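Local coordinates for HIT domain-containing protein (Sulfolobus tokodaii, PDB 2EO4) that binds zinc and probably acts as a histidine triad nucleotide hydrolase, possibly with adenylylsulfatase activity, at residues A[70-75]-A[129-134]; A[7-10]-A[14-17]. All coordinates share one frame; numbering follows the deposited sequence.

Contact 1: residues A[70-75]-A[129-134]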
loop_
_atom_site.group_PDB
_atom_site.type_symbol
_atom_site.label_atom_id
_atom_site.label_comp_id
_atom_site.label_asym_id
_atom_site.label_seq_id
_atom_site.Cartn_x
_atom_site.Cartn_y
_atom_site.Cartn_z
ATOM N N LYS A 70 2.977 10.152 -11.695
ATOM C CA LYS A 70 3.125 11.469 -11.088
ATOM C C LYS A 70 3.672 12.464 -12.104
ATOM O O LYS A 70 3.215 13.605 -12.185
ATOM C CB LYS A 70 4.055 11.414 -9.874
ATOM C CG LYS A 70 4.179 12.762 -9.172
ATOM C CD LYS A 70 5.109 12.724 -7.970
ATOM C CE LYS A 70 5.180 14.104 -7.318
ATOM N NZ LYS A 70 6.192 14.172 -6.231
ATOM N N ASP A 71 4.650 12.020 -12.881
ATOM C CA ASP A 71 5.258 12.871 -13.895
ATOM C C ASP A 71 4.274 13.175 -15.022
ATOM O O ASP A 71 4.104 14.332 -15.415
ATOM C CB ASP A 71 6.502 12.185 -14.464
ATOM C CG ASP A 71 7.188 13.014 -15.535
ATOM O OD1 ASP A 71 7.673 14.119 -15.213
ATOM O OD2 ASP A 71 7.236 12.557 -16.695
ATOM N N ALA A 72 3.617 12.134 -15.525
ATOM C CA ALA A 72 2.667 12.263 -16.628
ATOM C C ALA A 72 1.483 13.193 -16.377
ATOM O O ALA A 72 1.141 14.005 -17.235
ATOM C CB ALA A 72 2.160 10.882 -17.037
ATOM N N VAL A 73 0.846 13.079 -15.215
ATOM C CA VAL A 73 -0.301 13.930 -14.919
ATOM C C VAL A 73 0.071 15.094 -14.009
ATOM O O VAL A 73 -0.800 15.815 -13.532
ATOM C CB VAL A 73 -1.449 13.124 -14.258
ATOM C CG1 VAL A 73 -1.853 11.969 -15.158
ATOM C CG2 VAL A 73 -1.017 12.618 -12.892
ATOM N N LYS A 74 1.369 15.273 -13.781
ATOM C CA LYS A 74 1.872 16.348 -12.928
ATOM C C LYS A 74 1.148 16.396 -11.587
ATOM O O LYS A 74 0.650 17.439 -11.162
ATOM C CB LYS A 74 1.737 17.698 -13.644
ATOM C CG LYS A 74 2.637 17.833 -14.865
ATOM C CD LYS A 74 4.106 17.732 -14.471
ATOM C CE LYS A 74 5.021 17.774 -15.690
ATOM N NZ LYS A 74 4.808 16.600 -16.583
ATOM N N ALA A 75 1.099 15.251 -10.918
ATOM C CA ALA A 75 0.436 15.163 -9.626
ATOM C C ALA A 75 1.318 15.711 -8.514
ATOM O O ALA A 75 2.545 15.652 -8.594
ATOM C CB ALA A 75 0.073 13.705 -9.330
ATOM N N GLN A 129 -3.008 6.590 -21.272
ATOM C CA GLN A 129 -2.123 5.464 -21.534
ATOM C C GLN A 129 -0.856 5.943 -22.239
ATOM O O GLN A 129 0.257 5.606 -21.845
ATOM C CB GLN A 129 -2.828 4.435 -22.416
ATOM C CG GLN A 129 -1.934 3.287 -22.863
ATOM C CD GLN A 129 -2.605 2.390 -23.880
ATOM O OE1 GLN A 129 -3.044 2.850 -24.935
ATOM N NE2 GLN A 129 -2.683 1.101 -23.574
ATOM N N LYS A 130 -1.039 6.739 -23.285
ATOM C CA LYS A 130 0.087 7.247 -24.058
ATOM C C LYS A 130 1.038 8.147 -23.264
ATOM O O LYS A 130 2.256 7.981 -23.342
ATOM C CB LYS A 130 -0.441 7.968 -25.307
ATOM C CG LYS A 130 -1.204 7.038 -26.253
ATOM C CD LYS A 130 -1.936 7.801 -27.357
ATOM C CE LYS A 130 -2.831 6.875 -28.176
ATOM N NZ LYS A 130 -2.074 5.802 -28.881
ATOM N N ILE A 131 0.506 9.089 -22.490
ATOM C CA ILE A 131 1.375 9.971 -21.721
ATOM C C ILE A 131 2.073 9.243 -20.573
ATOM O O ILE A 131 3.233 9.520 -20.274
ATOM C CB ILE A 131 0.611 11.183 -21.149
ATOM C CG1 ILE A 131 -0.516 10.710 -20.234
ATOM C CG2 ILE A 131 0.063 12.034 -22.284
ATOM C CD1 ILE A 131 -1.202 11.837 -19.511
ATOM N N ILE A 132 1.372 8.317 -19.925
ATOM C CA ILE A 132 1.985 7.574 -18.830
ATOM C C ILE A 132 3.094 6.671 -19.369
ATOM O O ILE A 132 4.167 6.579 -18.774
ATOM C CB ILE A 132 0.941 6.727 -18.058
ATOM C CG1 ILE A 132 -0.040 7.658 -17.342
ATOM C CG2 ILE A 132 1.649 5.818 -17.050
ATOM C CD1 ILE A 132 -1.237 6.944 -16.702
ATOM N N ARG A 133 2.843 6.013 -20.495
ATOM C CA ARG A 133 3.857 5.147 -21.087
ATOM C C ARG A 133 5.095 5.979 -21.413
ATOM O O ARG A 133 6.220 5.572 -21.132
ATOM C CB ARG A 133 3.326 4.479 -22.358
ATOM C CG ARG A 133 2.470 3.240 -22.101
ATOM C CD ARG A 133 1.924 2.668 -23.401
ATOM N NE ARG A 133 1.351 1.337 -23.227
ATOM C CZ ARG A 133 0.826 0.618 -24.214
ATOM N NH1 ARG A 133 0.799 1.108 -25.447
ATOM N NH2 ARG A 133 0.341 -0.596 -23.976
ATOM N N GLU A 134 4.874 7.150 -21.998
ATOM C CA GLU A 134 5.971 8.046 -22.355
ATOM C C GLU A 134 6.806 8.436 -21.133
ATOM O O GLU A 134 8.035 8.503 -21.212
ATOM C CB GLU A 134 5.415 9.301 -23.039
ATOM C CG GLU A 134 6.460 10.369 -23.358
ATOM C CD GLU A 134 5.909 11.493 -24.223
ATOM O OE1 GLU A 134 4.766 11.932 -23.978
ATOM O OE2 GLU A 134 6.627 11.948 -25.141
#
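The methyl group of Ala72 sits on the backbone and side chains of Ile131 and Ile132. Its CB lies 3.7 Å from Ile131 O and 3.8 Å from Ile132 CA. The same CB meets CG1 of Ile132 at 3.9 Å, and Ile131 CG1 is a little farther away. Because Ala72 ends at CB, the two backbones come close here, with Ala72 CA and Ile132 CA 5.2 Å apart.

Ile131 reaches over the end of helix 52-72. With chi1 at 60°, CG1 of Ile131 is flanked by both backbone branches, and the extended chain beyond it carries CD1 to 3.9 Å from Ala72 O. CD1 of Ile131 also makes a looser contact with CG1 of Val73, at 4.4 Å.

Helix 52-72 stops at this point in a Schellman motif. Ala75 N bonds to Lys70 O, and Lys74, with positive phi, is the C-prime residue. Lys74 NZ also bonds to Asp71 O at 2.6 Å. Ser135, one turn on from Ile131 in helix 122-143, bonds through OG to Asp71 OD2. Trp103, just past strand 97-102, donates NE1 to Val73 O.

The contact joins the C-terminal end of helix 52-72 to helix 122-143, away from the zinc site. Between the two segments the chemistry is apolar: methyl and methylene groups supply the side-chain contacts, and cohesion there rests on close packing and burial of hydrocarbon.

Contact 2: residues A[7-10]-A[14-17]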
loop_
_atom_site.group_PDB
_atom_site.type_symbol
_atom_site.label_atom_id
_atom_site.label_comp_id
_atom_site.label_asym_id
_atom_site.label_seq_id
_atom_site.Cartn_x
_atom_site.Cartn_y
_atom_site.Cartn_z
ATOM N N ILE A 7 -5.386 -9.577 -18.471
ATOM C CA ILE A 7 -4.040 -10.057 -18.768
ATOM C C ILE A 7 -4.061 -10.953 -20.005
ATOM O O ILE A 7 -3.169 -10.878 -20.858
ATOM C CB ILE A 7 -3.462 -10.868 -17.582
ATOM C CG1 ILE A 7 -3.195 -9.938 -16.395
ATOM C CG2 ILE A 7 -2.182 -11.585 -18.006
ATOM C CD1 ILE A 7 -2.194 -8.848 -16.688
ATOM N N ASN A 8 -5.085 -11.794 -20.096
ATOM C CA ASN A 8 -5.225 -12.719 -21.219
ATOM C C ASN A 8 -5.920 -12.110 -22.433
ATOM O O ASN A 8 -6.216 -12.814 -23.404
ATOM C CB ASN A 8 -5.976 -13.976 -20.775
ATOM C CG ASN A 8 -5.222 -14.764 -19.721
ATOM O OD1 ASN A 8 -4.017 -14.978 -19.842
ATOM N ND2 ASN A 8 -5.928 -15.212 -18.688
ATOM N N ARG A 9 -6.178 -10.806 -22.377
ATOM C CA ARG A 9 -6.829 -10.093 -23.472
ATOM C C ARG A 9 -8.217 -10.633 -23.801
ATOM O O ARG A 9 -8.625 -10.658 -24.967
ATOM C CB ARG A 9 -5.953 -10.131 -24.730
ATOM C CG ARG A 9 -4.905 -9.023 -24.808
ATOM C CD ARG A 9 -3.871 -9.097 -23.692
ATOM N NE ARG A 9 -2.901 -8.011 -23.816
ATOM C CZ ARG A 9 -1.812 -7.877 -23.065
ATOM N NH1 ARG A 9 -1.538 -8.762 -22.118
ATOM N NH2 ARG A 9 -0.992 -6.854 -23.269
ATOM N N GLU A 10 -8.937 -11.060 -22.769
ATOM C CA GLU A 10 -10.287 -11.589 -22.931
ATOM C C GLU A 10 -11.257 -10.482 -22.549
ATOM O O GLU A 10 -12.456 -10.560 -22.819
ATOM C CB GLU A 10 -10.494 -12.790 -22.008
ATOM C CG GLU A 10 -9.383 -13.821 -22.094
ATOM C CD GLU A 10 -9.545 -14.942 -21.089
ATOM O OE1 GLU A 10 -9.942 -14.661 -19.940
ATOM O OE2 GLU A 10 -9.259 -16.105 -21.444
ATOM N N TYR A 14 -6.563 -0.967 -20.538
ATOM C CA TYR A 14 -5.467 -0.172 -21.084
ATOM C C TYR A 14 -4.190 -0.311 -20.260
ATOM O O TYR A 14 -4.088 0.234 -19.163
ATOM C CB TYR A 14 -5.859 1.308 -21.163
ATOM C CG TYR A 14 -6.862 1.613 -22.253
ATOM C CD1 TYR A 14 -8.202 1.244 -22.122
ATOM C CD2 TYR A 14 -6.466 2.248 -23.429
ATOM C CE1 TYR A 14 -9.122 1.499 -23.140
ATOM C CE2 TYR A 14 -7.375 2.507 -24.453
ATOM C CZ TYR A 14 -8.700 2.130 -24.301
ATOM O OH TYR A 14 -9.603 2.378 -25.312
ATOM N N PHE A 15 -3.216 -1.038 -20.801
ATOM C CA PHE A 15 -1.940 -1.244 -20.117
ATOM C C PHE A 15 -1.033 -0.022 -20.200
ATOM O O PHE A 15 -0.907 0.590 -21.262
ATOM C CB PHE A 15 -1.172 -2.423 -20.734
ATOM C CG PHE A 15 -1.782 -3.765 -20.470
ATOM C CD1 PHE A 15 -2.980 -4.134 -21.072
ATOM C CD2 PHE A 15 -1.145 -4.674 -19.629
ATOM C CE1 PHE A 15 -3.534 -5.389 -20.843
ATOM C CE2 PHE A 15 -1.690 -5.932 -19.391
ATOM C CZ PHE A 15 -2.887 -6.291 -20.000
ATOM N N VAL A 16 -0.398 0.328 -19.084
ATOM C CA VAL A 16 0.547 1.439 -19.071
ATOM C C VAL A 16 1.922 0.879 -18.713
ATOM O O VAL A 16 2.939 1.563 -18.832
ATOM C CB VAL A 16 0.153 2.558 -18.067
ATOM C CG1 VAL A 16 -1.176 3.186 -18.490
ATOM C CG2 VAL A 16 0.071 2.006 -16.653
ATOM N N TYR A 17 1.937 -0.377 -18.274
ATOM C CA TYR A 17 3.173 -1.072 -17.926
ATOM C C TYR A 17 2.962 -2.574 -17.988
ATOM O O TYR A 17 1.906 -3.085 -17.610
ATOM C CB TYR A 17 3.654 -0.720 -16.512
ATOM C CG TYR A 17 4.895 -1.501 -16.109
ATOM C CD1 TYR A 17 6.166 -1.054 -16.462
ATOM C CD2 TYR A 17 4.791 -2.716 -15.428
ATOM C CE1 TYR A 17 7.306 -1.795 -16.152
ATOM C CE2 TYR A 17 5.926 -3.471 -15.112
ATOM C CZ TYR A 17 7.179 -3.001 -15.479
ATOM O OH TYR A 17 8.306 -3.733 -15.176
#
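Arg9 lays its guanidinium on the ring of Phe15, a cation-pi stack made from within the Schellman motif that ends helix 2-7. Arg9 holds the C-prime position of that motif, in positive phi. The segments flank the short loop leading into strand 15-18 of the HIT domain.

From CB the Arg9 chain bends at chi2 (63°) and then runs straight through CD to NE. Arg9 NE comes to 4.0 Å from Phe15 CE1. CZ of Arg9 lies over the ring border, 3.6 Å from Phe15 CZ. Arg9 NH2 passes over the middle of the ring and forms a salt bridge with Glu18. Arg9 NH1 is nearest Phe15 CZ, at 3.5 Å. The two planes are only 12° apart, while CZ of Arg9 stands 30° off the ring normal, so the stack is off-centre.

Ile7 meets the ring differently. Its CD1 touches Phe15 CE2 at the edge, at 4.0 Å, and the two side chains cross at about a right angle. The Ile7 side chain lies about 7 Å from the bound zinc ion, beside the site without belonging to it.

The guanidinium is also tied back to its own turn: NH1 of Arg9 donates to Ile7 O at 3.0 Å, with the acceptor close to the guanidinium plane.

Both contacts form where a helix ends in a Schellman motif, but they use the ending differently. In contact 1 the last helical residue packs against a second helix, and small aliphatic groups do the work. In contact 2 the C-prime residue itself turns a charged group onto a buried aromatic ring. Each contact is partly buried; contact 2 has the more exposed side, at Arg9. The centres of contact 1 and contact 2 lie about 17 Å apart. Helix 122-143 connects them: Gln129 NE2 probably hydrogen-bonds to Phe15 O, and Ile132 packs on Val16. Strand 15-18 therefore lies between that helix and the turn near the zinc site.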